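Local atomic coordinates of alcohol dehydrogenase (Thermus sp., PDB entry 4CPD), a protein that probably catalyses the NAD-dependent interconversion of alcohols with aldehydes or ketones, as a zinc-containing member of the medium-chain dehydrogenase/reductase family. Residues Gly236-Leu241 with Met256-Gly261; Asp170-Ile175 with Leu191-Ile196; Ile185-Val190 with Gly309-Glu314; Leu197-Ile202 with Ile217-Glu222; Val317-Pro322 with Lys336-Val341. All blocks are in the same frame, centred on the assembly; numbering follows the deposited sequence.

Contact 1. Residues Gly236-Leu241 with Met256-Gly261; sequences GPDLVL and MVRPGG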
# COMPACT_ATOMS: atom_id res chain seq x y z
N GLY A 236 -2.02 -18.38 2.37
CA GLY A 236 -0.85 -17.53 2.14
C GLY A 236 -0.61 -16.80 3.44
O GLY A 236 -1.48 -16.76 4.33
N PRO A 237 0.59 -16.23 3.59
CA PRO A 237 0.90 -15.43 4.78
C PRO A 237 0.20 -14.04 4.80
O PRO A 237 -0.16 -13.47 3.75
CB PRO A 237 2.41 -15.28 4.69
CG PRO A 237 2.69 -15.30 3.22
CD PRO A 237 1.65 -16.18 2.58
N ASP A 238 0.02 -13.50 5.99
CA ASP A 238 -0.57 -12.19 6.15
C ASP A 238 0.29 -11.08 5.54
O ASP A 238 -0.23 -10.13 4.97
CB ASP A 238 -0.76 -11.92 7.64
CG ASP A 238 -1.66 -12.93 8.29
OD1 ASP A 238 -2.89 -12.79 8.13
OD2 ASP A 238 -1.14 -13.88 8.93
N LEU A 239 1.61 -11.23 5.65
CA LEU A 239 2.57 -10.24 5.16
C LEU A 239 3.71 -10.88 4.38
O LEU A 239 4.22 -11.91 4.77
CB LEU A 239 3.10 -9.48 6.36
CG LEU A 239 4.24 -8.50 6.14
CD1 LEU A 239 3.94 -7.50 5.03
CD2 LEU A 239 4.51 -7.75 7.43
N VAL A 240 4.09 -10.29 3.24
CA VAL A 240 5.32 -10.69 2.55
C VAL A 240 6.26 -9.52 2.52
O VAL A 240 5.89 -8.44 2.08
CB VAL A 240 5.09 -11.12 1.11
CG1 VAL A 240 6.38 -11.57 0.46
CG2 VAL A 240 4.11 -12.26 1.07
N LEU A 241 7.48 -9.74 2.97
CA LEU A 241 8.55 -8.76 2.81
C LEU A 241 9.47 -9.22 1.69
O LEU A 241 10.12 -10.24 1.84
CB LEU A 241 9.37 -8.64 4.09
CG LEU A 241 10.46 -7.59 3.93
CD1 LEU A 241 9.91 -6.26 4.36
CD2 LEU A 241 11.66 -7.93 4.74
N MET A 256 2.05 -15.17 -3.76
CA MET A 256 2.19 -15.85 -2.49
C MET A 256 1.24 -15.32 -1.38
O MET A 256 0.61 -16.10 -0.65
CB MET A 256 3.65 -15.69 -2.11
CG MET A 256 4.14 -16.33 -0.83
SD MET A 256 5.91 -15.95 -0.68
CE MET A 256 6.60 -16.75 -2.12
N VAL A 257 1.16 -13.99 -1.25
CA VAL A 257 0.47 -13.37 -0.11
C VAL A 257 -0.99 -13.78 -0.15
O VAL A 257 -1.55 -13.94 -1.22
CB VAL A 257 0.61 -11.82 -0.14
CG1 VAL A 257 -0.16 -11.22 -1.31
CG2 VAL A 257 0.17 -11.18 1.17
N ARG A 258 -1.60 -13.94 1.03
CA ARG A 258 -3.03 -14.22 1.09
C ARG A 258 -3.88 -13.07 0.56
O ARG A 258 -3.46 -11.92 0.60
CB ARG A 258 -3.49 -14.55 2.52
CG ARG A 258 -3.61 -13.39 3.50
CD ARG A 258 -4.36 -13.85 4.75
NE ARG A 258 -4.37 -12.87 5.85
CZ ARG A 258 -5.19 -11.81 5.94
NH1 ARG A 258 -6.07 -11.51 4.99
NH2 ARG A 258 -5.12 -11.03 7.00
N PRO A 259 -5.09 -13.38 0.11
CA PRO A 259 -6.07 -12.34 -0.10
C PRO A 259 -6.18 -11.46 1.12
O PRO A 259 -6.17 -11.96 2.24
CB PRO A 259 -7.37 -13.13 -0.31
CG PRO A 259 -6.92 -14.42 -0.93
CD PRO A 259 -5.61 -14.71 -0.26
N GLY A 260 -6.26 -10.16 0.88
CA GLY A 260 -6.42 -9.19 1.94
C GLY A 260 -5.15 -8.97 2.71
O GLY A 260 -5.19 -8.33 3.76
N GLY A 261 -4.05 -9.52 2.21
CA GLY A 261 -2.76 -9.36 2.85
C GLY A 261 -1.99 -8.14 2.35
O GLY A 261 -2.50 -7.28 1.62
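Asp238 and Arg258 form a salt bridge between the loop leading into strand 239-242 and the turn that follows helix 247-256. The grip is side-on, with two nitrogens of Arg258 on one oxygen of Asp238. Arg258 NE lies 2.7 Å from Asp238 OD1 and meets it from above the carboxylate plane. Arg258 NH2 reaches the anti lone pair of the same OD1 at 3.1 Å, along a more bent path. OD1 lies in the guanidinium plane, yet the two flat groups stand 85° apart. The other oxygen, Asp238 OD2, accepts from Ser171 N, at the neighbouring strand 171-175. Arg258 NH1 turns back to Pro259 O at 2.8 Å and also bonds Gln99 of the second subunit, so the arginine sits at the dimer contact.

Strand 239-242 belongs to the parallel sheet of the Rossmann-type nucleotide-binding domain. Segment 256-261 is the link from helix 247-256 to the next strand, 262-265. The type II turn Arg258-Gly261 lies on this connection.

One backbone bond crosses the contact, a nearly straight one from Arg258 N to Pro237 O (3.1 Å). Gly236 CA lies 3.5 Å from Met256 O, where a side chain on Gly236 would clash.

The apolar part is small. Val240 CG2 packs on Val257 CB at 3.7 Å. Pro237 CD lies 4.2 Å from Met256 CG.

Contact 2. Residues Asp170-Ile175 with Leu191-Ile196; sequences DSVAVI and LGASKI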
# COMPACT_ATOMS: atom_id res chain seq x y z
N ASP A 170 0.57 -12.85 13.21
CA ASP A 170 0.58 -12.82 11.78
C ASP A 170 1.60 -13.79 11.33
O ASP A 170 2.56 -14.01 12.03
CB ASP A 170 1.00 -11.45 11.23
CG ASP A 170 -0.15 -10.45 11.15
OD1 ASP A 170 -1.31 -10.79 11.46
OD2 ASP A 170 0.14 -9.30 10.75
N SER A 171 1.41 -14.34 10.13
CA SER A 171 2.43 -15.13 9.48
C SER A 171 3.12 -14.26 8.42
O SER A 171 2.49 -13.41 7.82
CB SER A 171 1.79 -16.36 8.84
OG SER A 171 0.96 -15.98 7.76
N VAL A 172 4.40 -14.51 8.19
CA VAL A 172 5.20 -13.64 7.36
C VAL A 172 6.06 -14.44 6.42
O VAL A 172 6.72 -15.38 6.85
CB VAL A 172 6.15 -12.82 8.23
CG1 VAL A 172 6.86 -11.76 7.42
CG2 VAL A 172 5.40 -12.17 9.37
N ALA A 173 6.11 -14.06 5.15
CA ALA A 173 7.11 -14.64 4.26
C ALA A 173 8.16 -13.60 3.92
O ALA A 173 7.81 -12.47 3.61
CB ALA A 173 6.45 -15.15 2.99
N VAL A 174 9.43 -13.98 3.96
CA VAL A 174 10.52 -13.06 3.62
C VAL A 174 11.24 -13.64 2.43
O VAL A 174 11.72 -14.76 2.48
CB VAL A 174 11.53 -12.92 4.76
CG1 VAL A 174 12.64 -11.96 4.39
CG2 VAL A 174 10.83 -12.48 6.03
N ILE A 175 11.33 -12.87 1.35
CA ILE A 175 11.95 -13.34 0.13
C ILE A 175 13.32 -12.68 0.04
O ILE A 175 13.43 -11.46 -0.12
CB ILE A 175 11.09 -13.01 -1.12
CG1 ILE A 175 9.79 -13.82 -1.09
CG2 ILE A 175 11.82 -13.32 -2.40
CD1 ILE A 175 8.71 -13.28 -2.00
N LEU A 191 8.48 -9.38 17.05
CA LEU A 191 7.20 -8.70 16.93
C LEU A 191 6.03 -9.69 16.98
O LEU A 191 4.90 -9.33 16.69
CB LEU A 191 7.16 -7.86 15.66
CG LEU A 191 7.62 -6.41 15.83
CD1 LEU A 191 8.98 -6.33 16.51
CD2 LEU A 191 7.63 -5.72 14.47
N GLY A 192 6.33 -10.93 17.35
CA GLY A 192 5.32 -11.93 17.65
C GLY A 192 4.71 -12.65 16.48
O GLY A 192 3.55 -13.03 16.52
N ALA A 193 5.46 -12.85 15.42
CA ALA A 193 4.93 -13.58 14.29
C ALA A 193 4.68 -14.99 14.75
O ALA A 193 5.40 -15.51 15.55
CB ALA A 193 5.89 -13.55 13.13
N SER A 194 3.62 -15.59 14.24
CA SER A 194 3.26 -16.96 14.54
C SER A 194 4.03 -17.95 13.69
O SER A 194 4.18 -19.12 14.03
CB SER A 194 1.75 -17.17 14.33
OG SER A 194 1.41 -17.04 12.98
N LYS A 195 4.51 -17.49 12.56
CA LYS A 195 5.27 -18.34 11.68
C LYS A 195 5.94 -17.47 10.59
O LYS A 195 5.35 -16.54 10.06
CB LYS A 195 4.35 -19.36 11.03
CG LYS A 195 5.07 -20.26 10.04
CD LYS A 195 4.16 -21.27 9.38
CE LYS A 195 3.79 -22.41 10.32
NZ LYS A 195 3.20 -23.54 9.55
N ILE A 196 7.19 -17.80 10.27
CA ILE A 196 8.00 -17.03 9.37
C ILE A 196 8.59 -17.96 8.36
O ILE A 196 9.11 -18.99 8.74
CB ILE A 196 9.19 -16.35 10.10
CG1 ILE A 196 8.69 -15.50 11.28
CG2 ILE A 196 10.01 -15.51 9.12
CD1 ILE A 196 9.81 -14.99 12.16
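The beta-alpha-beta unit of strand 171-175, helix 179-190 and strand 195-200 closes here, where its two parallel strands come side by side. Val172 pairs with Ile196 in register. Val172 N donates to Lys195 O at 2.9 Å, nearly along the C=O axis. Earlier in both segments, Ser194 N donates to Asp170 O, also at 2.9 Å, but from a position tilted out of the carbonyl plane. Ala193 CA lies 3.3 Å from the same Asp170 O.

Val172, Val174, Ala193 and Ile196 form the apolar side of the contact. With CG1 anti to the backbone N (chi1 -172°), Val172 turns CG2 to the methyl of Ala193, 4.0 Å from its CB. Further along, Val174 CG2 lies 4.4 Å from Ile196 CG2. Helix 179-190 packs over Ile196 through Ala188 and Gln189. On the other face, Lys195 leads away to a salt bridge with Glu231. Gly192 ends the helix in a Schellman motif, and the chain then enters the second strand of this classic Rossmann crossover.

Contact 3. Residues Ile185-Val190 with Gly309-Glu314; sequences IEVAQV and GRLQPE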
# COMPACT_ATOMS: atom_id res chain seq x y z
N ILE A 185 13.74 -11.45 9.42
CA ILE A 185 13.39 -12.67 10.15
C ILE A 185 13.47 -12.48 11.66
O ILE A 185 12.51 -12.73 12.38
CB ILE A 185 14.27 -13.83 9.73
CG1 ILE A 185 13.92 -14.25 8.32
CG2 ILE A 185 14.04 -15.02 10.63
CD1 ILE A 185 14.99 -15.10 7.66
N GLU A 186 14.61 -12.02 12.15
CA GLU A 186 14.78 -11.81 13.58
C GLU A 186 13.71 -10.88 14.11
O GLU A 186 13.11 -11.17 15.11
CB GLU A 186 16.17 -11.24 13.88
CG GLU A 186 16.63 -11.39 15.32
CD GLU A 186 18.05 -10.86 15.56
OE1 GLU A 186 18.80 -10.60 14.61
OE2 GLU A 186 18.42 -10.73 16.73
N VAL A 187 13.49 -9.74 13.44
CA VAL A 187 12.53 -8.74 13.90
C VAL A 187 11.15 -9.36 13.94
O VAL A 187 10.42 -9.22 14.94
CB VAL A 187 12.46 -7.52 12.97
CG1 VAL A 187 11.29 -6.62 13.35
CG2 VAL A 187 13.76 -6.74 12.99
N ALA A 188 10.79 -10.05 12.87
CA ALA A 188 9.46 -10.63 12.79
C ALA A 188 9.20 -11.50 14.03
O ALA A 188 8.15 -11.41 14.67
CB ALA A 188 9.29 -11.43 11.52
N GLN A 189 10.19 -12.30 14.37
CA GLN A 189 10.18 -13.09 15.63
C GLN A 189 9.82 -12.27 16.85
O GLN A 189 8.84 -12.50 17.49
CB GLN A 189 11.54 -13.71 15.88
CG GLN A 189 11.49 -14.87 16.83
CD GLN A 189 10.95 -16.11 16.14
OE1 GLN A 189 11.12 -16.26 14.94
NE2 GLN A 189 10.30 -16.99 16.90
N VAL A 190 10.59 -11.24 17.12
CA VAL A 190 10.36 -10.42 18.29
C VAL A 190 9.03 -9.61 18.24
O VAL A 190 8.52 -9.19 19.29
CB VAL A 190 11.60 -9.52 18.47
CG1 VAL A 190 11.39 -8.44 19.53
CG2 VAL A 190 12.80 -10.41 18.77
N GLY A 309 19.11 -5.86 24.13
CA GLY A 309 19.42 -7.23 23.78
C GLY A 309 18.37 -8.01 23.02
O GLY A 309 18.66 -9.12 22.56
N ARG A 310 17.20 -7.44 22.80
CA ARG A 310 16.13 -8.13 22.06
C ARG A 310 16.52 -8.49 20.64
O ARG A 310 16.03 -9.46 20.09
CB ARG A 310 14.83 -7.32 22.03
CG ARG A 310 14.38 -6.82 23.41
CD ARG A 310 13.90 -7.92 24.34
NE ARG A 310 12.50 -8.19 24.05
CZ ARG A 310 12.05 -9.27 23.43
NH1 ARG A 310 12.86 -10.26 23.04
NH2 ARG A 310 10.75 -9.38 23.20
N LEU A 311 17.41 -7.70 20.06
CA LEU A 311 17.96 -7.99 18.74
C LEU A 311 19.48 -8.01 18.75
O LEU A 311 20.16 -7.17 19.38
CB LEU A 311 17.46 -6.95 17.75
CG LEU A 311 15.96 -6.96 17.46
CD1 LEU A 311 15.54 -5.72 16.69
CD2 LEU A 311 15.61 -8.21 16.70
N GLN A 312 20.02 -8.94 17.99
CA GLN A 312 21.46 -9.18 17.96
C GLN A 312 21.94 -9.32 16.53
O GLN A 312 22.42 -10.37 16.13
CB GLN A 312 21.77 -10.44 18.76
CG GLN A 312 20.98 -10.48 20.05
CD GLN A 312 21.48 -11.54 20.99
OE1 GLN A 312 21.78 -12.66 20.57
NE2 GLN A 312 21.58 -11.19 22.27
N PRO A 313 21.82 -8.25 15.77
CA PRO A 313 22.16 -8.33 14.35
C PRO A 313 23.61 -8.66 14.06
O PRO A 313 23.87 -9.28 13.05
CB PRO A 313 21.88 -6.91 13.85
CG PRO A 313 22.00 -6.02 15.06
CD PRO A 313 21.48 -6.87 16.19
N GLU A 314 24.53 -8.25 14.93
CA GLU A 314 25.97 -8.52 14.71
C GLU A 314 26.31 -10.02 14.53
O GLU A 314 27.33 -10.35 13.93
CB GLU A 314 26.87 -7.92 15.82
CG GLU A 314 26.89 -8.70 17.13
CD GLU A 314 25.67 -8.45 17.98
OE1 GLU A 314 24.68 -7.82 17.48
OE2 GLU A 314 25.69 -8.89 19.14
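Glu186 reaches from helix 179-190 to the loop 309-314 and meets Leu311 and Gln312 there. Its CB lies 4.2 Å from Leu311 CD2. CG comes closer to the same methyl, at 3.6 Å, and the two side chains run past each other in opposite directions. CG stands anti to the backbone N (chi1 -161°) and the chain is extended beyond it, which carries the carboxylate to the loop backbone. CD is 3.7 Å from Gln312 N. At the tip, OE2 takes the hydrogen bond from Gln312 N at 2.7 Å, nearly straight at 167° and on the syn side, tilted from the carboxylate plane. OE1 lies 3.9 Å from Gln312 O, unbonded. A leucine in its place would probably leave Gln312 N without this acceptor and the loop less firmly tied to the helix.

One turn on, Val190 CG2 touches Leu311 CD2 at 4.1 Å. Val190 CG1 lies over one face of the Arg310 guanidinium, offset toward its rim. Val187 CG2 meets Leu311 CD1 at 4.2 Å.

Leu311 also packs on Leu305 and Leu306 of helix 295-307. Val187 touches helix 153-163, and the far side of helix 179-190 rests on strand 195-200 through Ile185 and Ala188.

Contact 4. Residues Leu197-Ile202 with Ile217-Glu222; sequences LAIDRI and INAEQE. With NAD (nicotinamide-adenine-dinucleotide), chain G.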
# COMPACT_ATOMS: atom_id res chain seq x y z
N LEU A 197 8.55 -17.58 7.09
CA LEU A 197 9.07 -18.41 6.00
C LEU A 197 10.14 -17.66 5.23
O LEU A 197 9.95 -16.51 4.85
CB LEU A 197 7.94 -18.75 5.04
CG LEU A 197 6.76 -19.39 5.78
CD1 LEU A 197 5.44 -18.80 5.34
CD2 LEU A 197 6.78 -20.88 5.59
N ALA A 198 11.26 -18.32 4.98
CA ALA A 198 12.37 -17.68 4.30
C ALA A 198 12.58 -18.36 2.99
O ALA A 198 12.73 -19.56 2.94
CB ALA A 198 13.63 -17.73 5.15
N ILE A 199 12.56 -17.58 1.93
CA ILE A 199 12.75 -18.07 0.59
C ILE A 199 14.05 -17.49 0.09
O ILE A 199 14.24 -16.27 0.11
CB ILE A 199 11.60 -17.63 -0.33
CG1 ILE A 199 10.29 -18.32 0.07
CG2 ILE A 199 11.91 -17.96 -1.79
CD1 ILE A 199 9.47 -17.57 1.08
N ASP A 200 14.95 -18.37 -0.33
CA ASP A 200 16.21 -17.99 -0.98
C ASP A 200 16.66 -19.17 -1.84
O ASP A 200 15.90 -20.13 -2.04
CB ASP A 200 17.26 -17.62 0.05
CG ASP A 200 18.31 -16.70 -0.49
OD1 ASP A 200 18.94 -17.05 -1.51
OD2 ASP A 200 18.51 -15.62 0.09
N ARG A 201 17.88 -19.10 -2.37
CA ARG A 201 18.44 -20.17 -3.17
C ARG A 201 19.90 -20.51 -2.80
O ARG A 201 20.65 -21.03 -3.63
CB ARG A 201 18.34 -19.79 -4.65
CG ARG A 201 19.24 -18.62 -5.03
CD ARG A 201 19.00 -18.16 -6.45
NE ARG A 201 19.93 -17.08 -6.80
CZ ARG A 201 19.80 -16.29 -7.86
NH1 ARG A 201 18.78 -16.43 -8.70
NH2 ARG A 201 20.70 -15.34 -8.08
N ILE A 202 20.30 -20.21 -1.56
CA ILE A 202 21.68 -20.48 -1.09
C ILE A 202 21.65 -21.15 0.29
O ILE A 202 21.29 -20.52 1.28
CB ILE A 202 22.52 -19.19 -1.01
CG1 ILE A 202 22.69 -18.60 -2.41
CG2 ILE A 202 23.89 -19.46 -0.38
CD1 ILE A 202 23.47 -17.30 -2.45
N ILE A 217 13.02 -22.36 2.68
CA ILE A 217 12.42 -22.84 1.43
C ILE A 217 13.36 -22.50 0.28
O ILE A 217 13.60 -21.31 -0.01
CB ILE A 217 11.06 -22.16 1.16
CG1 ILE A 217 10.06 -22.50 2.28
CG2 ILE A 217 10.51 -22.58 -0.19
CD1 ILE A 217 8.69 -21.83 2.14
N ASN A 218 13.91 -23.52 -0.37
CA ASN A 218 14.80 -23.30 -1.51
C ASN A 218 14.01 -23.16 -2.81
O ASN A 218 13.37 -24.12 -3.26
CB ASN A 218 15.84 -24.42 -1.62
CG ASN A 218 17.07 -24.00 -2.40
OD1 ASN A 218 16.96 -23.42 -3.48
ND2 ASN A 218 18.26 -24.27 -1.85
N ALA A 219 14.04 -21.97 -3.41
CA ALA A 219 13.25 -21.68 -4.61
C ALA A 219 13.76 -22.36 -5.88
O ALA A 219 13.02 -22.48 -6.86
CB ALA A 219 13.17 -20.18 -4.84
N GLU A 220 15.03 -22.80 -5.85
CA GLU A 220 15.61 -23.60 -6.94
C GLU A 220 15.02 -25.01 -6.92
O GLU A 220 14.73 -25.59 -7.97
CB GLU A 220 17.14 -23.70 -6.80
CG GLU A 220 17.92 -23.44 -8.08
CD GLU A 220 18.63 -22.10 -8.04
OE1 GLU A 220 19.71 -22.04 -7.43
OE2 GLU A 220 18.10 -21.11 -8.60
N GLN A 221 14.82 -25.54 -5.71
CA GLN A 221 14.47 -26.94 -5.49
C GLN A 221 12.98 -27.25 -5.31
O GLN A 221 12.59 -28.41 -5.24
CB GLN A 221 15.21 -27.46 -4.26
CG GLN A 221 16.71 -27.22 -4.26
CD GLN A 221 17.43 -27.84 -3.06
OE1 GLN A 221 18.60 -28.20 -3.17
NE2 GLN A 221 16.74 -27.95 -1.91
N GLU A 222 12.15 -26.22 -5.20
CA GLU A 222 10.71 -26.44 -5.09
C GLU A 222 9.96 -25.18 -5.48
O GLU A 222 10.57 -24.10 -5.64
CB GLU A 222 10.30 -26.93 -3.68
CG GLU A 222 10.83 -26.11 -2.52
CD GLU A 222 10.41 -26.64 -1.15
OE1 GLU A 222 9.22 -26.98 -0.99
OE2 GLU A 222 11.25 -26.70 -0.22
PA NAD G . 22.47 -9.30 -0.91
O1A NAD G . 23.71 -9.55 -0.04
O2A NAD G . 22.62 -9.24 -2.42
O5B NAD G . 21.26 -10.33 -0.58
C5B NAD G . 20.38 -10.77 -1.61
C4B NAD G . 19.88 -12.18 -1.30
O4B NAD G . 18.77 -12.50 -2.15
C3B NAD G . 20.98 -13.22 -1.55
O3B NAD G . 21.06 -14.21 -0.51
C2B NAD G . 20.55 -13.89 -2.82
O2B NAD G . 21.00 -15.25 -2.89
C1B NAD G . 19.05 -13.78 -2.73
N9A NAD G . 18.45 -13.89 -4.06
C8A NAD G . 18.91 -13.29 -5.17
N7A NAD G . 18.12 -13.63 -6.22
C5A NAD G . 17.14 -14.44 -5.76
C6A NAD G . 15.98 -15.14 -6.34
N6A NAD G . 15.73 -15.01 -7.65
N1A NAD G . 15.19 -15.91 -5.54
C2A NAD G . 15.45 -16.04 -4.22
N3A NAD G . 16.50 -15.43 -3.63
C4A NAD G . 17.36 -14.63 -4.33
O3 NAD G . 21.80 -7.89 -0.48
PN NAD G . 21.35 -7.38 0.99
O1N NAD G . 22.59 -6.72 1.56
O2N NAD G . 20.52 -8.43 1.73
O5D NAD G . 20.27 -6.25 0.58
C5D NAD G . 18.94 -6.70 0.23
C4D NAD G . 18.23 -5.89 -0.85
O4D NAD G . 17.61 -4.76 -0.22
C3D NAD G . 19.16 -5.33 -1.94
O3D NAD G . 18.42 -5.29 -3.17
C2D NAD G . 19.52 -3.94 -1.41
O2D NAD G . 19.98 -2.99 -2.41
C1D NAD G . 18.20 -3.55 -0.76
N1N NAD G . 18.31 -2.50 0.27
C2N NAD G . 17.33 -1.59 0.23
C3N NAD G . 17.28 -0.53 1.12
C7N NAD G . 16.11 0.40 0.98
O7N NAD G . 16.18 1.57 1.32
N7N NAD G . 14.97 -0.12 0.47
C4N NAD G . 18.28 -0.41 2.10
C5N NAD G . 19.31 -1.37 2.13
C6N NAD G . 19.30 -2.41 1.19
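Ile199 and Ile217 lie side by side, pointing the same way, on two parallel strands of the Rossmann sheet. Ile199 CG1 is 4.1 Å from Ile217 CB. The strands 195-200 and 215-218 form a beta-alpha-beta unit through helix 203-212. Ile199 CG2 also meets the methyl of Ala219, and Leu197 crosses Ile217 at their methyl tips. Helix 224-231 packs against Ile199 and Ile217 through Val228.

Asp200 and Asn218 point to the other face. With its CG anti to the backbone N (chi1 -155°), Asp200 turns its carboxylate to the adenosine ribose of NAD. OD1 accepts from O2B at 3.1 Å and OD2 from O3B at 3.0 Å. OD2 also takes a bond from Ala177 N, which helps to set the carboxylate. An acid at the end of the second strand that binds both ribose hydroxyls is the usual mark of an NAD-binding Rossmann fold.

Asn218 OD1 accepts from Glu220 N, two residues on, in an Asx turn, at 3.1 Å and on a lone pair. A leucine here would probably leave Glu220 N without that acceptor and let the turn move.

Backbone bonds join the strands, among them Ala219 N to Asp200 O (3.0 Å). Arg201 and Glu220 cross obliquely, without a salt bridge. The Arg201 guanidinium lies against the adenine, with NAD N7A 3.5 Å above its plane and over its centre.

Contact 5. Residues Val317-Pro322 with Lys336-Val341; sequences VSHYLP and KEALKV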
# COMPACT_ATOMS: atom_id res chain seq x y z
N VAL A 317 27.61 -11.09 11.11
CA VAL A 317 28.93 -10.67 10.62
C VAL A 317 29.84 -11.90 10.46
O VAL A 317 30.18 -12.55 11.45
CB VAL A 317 29.61 -9.65 11.55
CG1 VAL A 317 30.96 -9.26 10.98
CG2 VAL A 317 28.73 -8.43 11.69
N SER A 318 30.23 -12.20 9.22
CA SER A 318 31.15 -13.29 8.96
C SER A 318 32.61 -12.82 9.00
O SER A 318 33.47 -13.59 9.35
CB SER A 318 30.86 -13.93 7.61
OG SER A 318 31.00 -12.98 6.57
N HIS A 319 32.87 -11.57 8.62
CA HIS A 319 34.24 -11.06 8.50
C HIS A 319 34.43 -9.68 9.04
O HIS A 319 33.81 -8.74 8.57
CB HIS A 319 34.63 -10.97 7.05
CG HIS A 319 34.69 -12.29 6.37
ND1 HIS A 319 33.56 -12.99 6.02
CD2 HIS A 319 35.74 -13.04 5.95
CE1 HIS A 319 33.90 -14.10 5.40
NE2 HIS A 319 35.22 -14.15 5.34
N TYR A 320 35.31 -9.54 10.02
CA TYR A 320 35.84 -8.23 10.40
C TYR A 320 37.22 -8.07 9.73
O TYR A 320 38.14 -8.82 10.03
CB TYR A 320 35.97 -8.12 11.90
CG TYR A 320 34.68 -8.01 12.67
CD1 TYR A 320 33.95 -9.16 13.00
CD2 TYR A 320 34.22 -6.79 13.14
CE1 TYR A 320 32.79 -9.08 13.75
CE2 TYR A 320 33.05 -6.71 13.88
CZ TYR A 320 32.34 -7.86 14.17
OH TYR A 320 31.19 -7.82 14.89
N LEU A 321 37.36 -7.12 8.82
CA LEU A 321 38.62 -6.90 8.12
C LEU A 321 39.16 -5.54 8.43
O LEU A 321 38.40 -4.66 8.75
CB LEU A 321 38.44 -6.99 6.62
CG LEU A 321 37.78 -8.26 6.08
CD1 LEU A 321 37.70 -8.23 4.56
CD2 LEU A 321 38.49 -9.52 6.55
N PRO A 322 40.49 -5.36 8.35
CA PRO A 322 41.00 -3.99 8.44
C PRO A 322 40.62 -3.19 7.20
O PRO A 322 40.41 -3.76 6.13
CB PRO A 322 42.53 -4.17 8.54
CG PRO A 322 42.78 -5.62 8.70
CD PRO A 322 41.56 -6.35 8.23
N LYS A 336 29.70 -13.90 -2.72
CA LYS A 336 28.78 -14.54 -1.76
C LYS A 336 29.53 -15.50 -0.77
O LYS A 336 28.94 -16.39 -0.14
CB LYS A 336 27.65 -15.26 -2.52
CG LYS A 336 26.24 -14.87 -2.12
CD LYS A 336 25.63 -13.88 -3.10
N GLU A 337 30.84 -15.28 -0.63
CA GLU A 337 31.68 -16.00 0.31
C GLU A 337 31.64 -15.40 1.71
O GLU A 337 31.78 -16.09 2.70
CB GLU A 337 33.11 -16.05 -0.22
CG GLU A 337 33.30 -17.08 -1.33
CD GLU A 337 34.53 -16.85 -2.19
OE1 GLU A 337 35.55 -16.32 -1.69
OE2 GLU A 337 34.48 -17.18 -3.40
N ALA A 338 31.44 -14.09 1.80
CA ALA A 338 31.06 -13.48 3.07
C ALA A 338 29.55 -13.23 3.10
O ALA A 338 28.91 -13.02 2.07
CB ALA A 338 31.81 -12.18 3.28
N LEU A 339 29.00 -13.26 4.31
CA LEU A 339 27.61 -12.93 4.55
C LEU A 339 27.44 -11.43 4.84
O LEU A 339 26.57 -10.75 4.29
CB LEU A 339 27.09 -13.73 5.73
CG LEU A 339 25.61 -13.59 6.06
CD1 LEU A 339 24.74 -13.98 4.86
CD2 LEU A 339 25.24 -14.43 7.28
N LYS A 340 28.27 -10.93 5.75
CA LYS A 340 28.33 -9.52 6.04
C LYS A 340 29.74 -9.16 6.45
O LYS A 340 30.32 -9.80 7.32
CB LYS A 340 27.37 -9.16 7.17
CG LYS A 340 27.31 -7.66 7.49
CD LYS A 340 26.72 -6.83 6.34
CE LYS A 340 26.57 -5.37 6.72
NZ LYS A 340 25.82 -4.61 5.69
N VAL A 341 30.25 -8.11 5.80
CA VAL A 341 31.60 -7.62 6.06
C VAL A 341 31.57 -6.30 6.80
O VAL A 341 30.88 -5.35 6.39
CB VAL A 341 32.39 -7.41 4.76
CG1 VAL A 341 33.83 -7.03 5.08
CG2 VAL A 341 32.38 -8.67 3.91
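Ser318 OG receives Leu339 N at 3.0 Å, and Lys340 O receives Ser318 N at 3.1 Å. The second bond lies in the carbonyl plane but is bent, at 140°. Lys340 O also takes a weak bond from His319 N.

Ser318 OG sits between its backbone N and carbonyl carbon (chi1 61°), which turns it to the opposite loop. It also shares a hydrogen bond with His319 ND1 at 2.6 Å, in the plane of the ring. Ala338 CB lies close to both groups, 3.4 Å from His319 ND1 and 3.5 Å from Ser318 OG. Further along, Leu321 CD1 packs on Val341 CG1 at 4.1 Å.

His319 and Val341 pair where strands 319-322 and 341-344 begin to run parallel. Helix 326-334 joins them and packs on Ala338 through Leu332. Beyond the contact, Lys340 NZ forms a salt bridge with Glu60, and the lysine passes near the zinc ligand Cys38. The serine hydroxyl thus joins Leu339 N to the His319 ring, just before sheet pairing starts.

Overall arrangement
Contacts 1, 2 and 4 all build the same parallel Rossmann sheet. Contacts 2 and 4 share strand 195-200, and contact 1 lies on the other side of strand 171-175. Contact 1 is largely buried but carries a salt bridge whose arginine also bonds the second subunit. Contact 2 is mostly backbone bonds and aliphatic packing. Contact 4 is buried, Asp200 included, but opens to solvent at Arg201 and Glu220. Contact 3 is partly buried and ties the helix between the strands of contact 2 to a loop far along the chain, by one carboxylate bond and leucine packing. Contact 5 belongs to a different, mixed sheet, and touches contact 4 through Ile202 and Lys336.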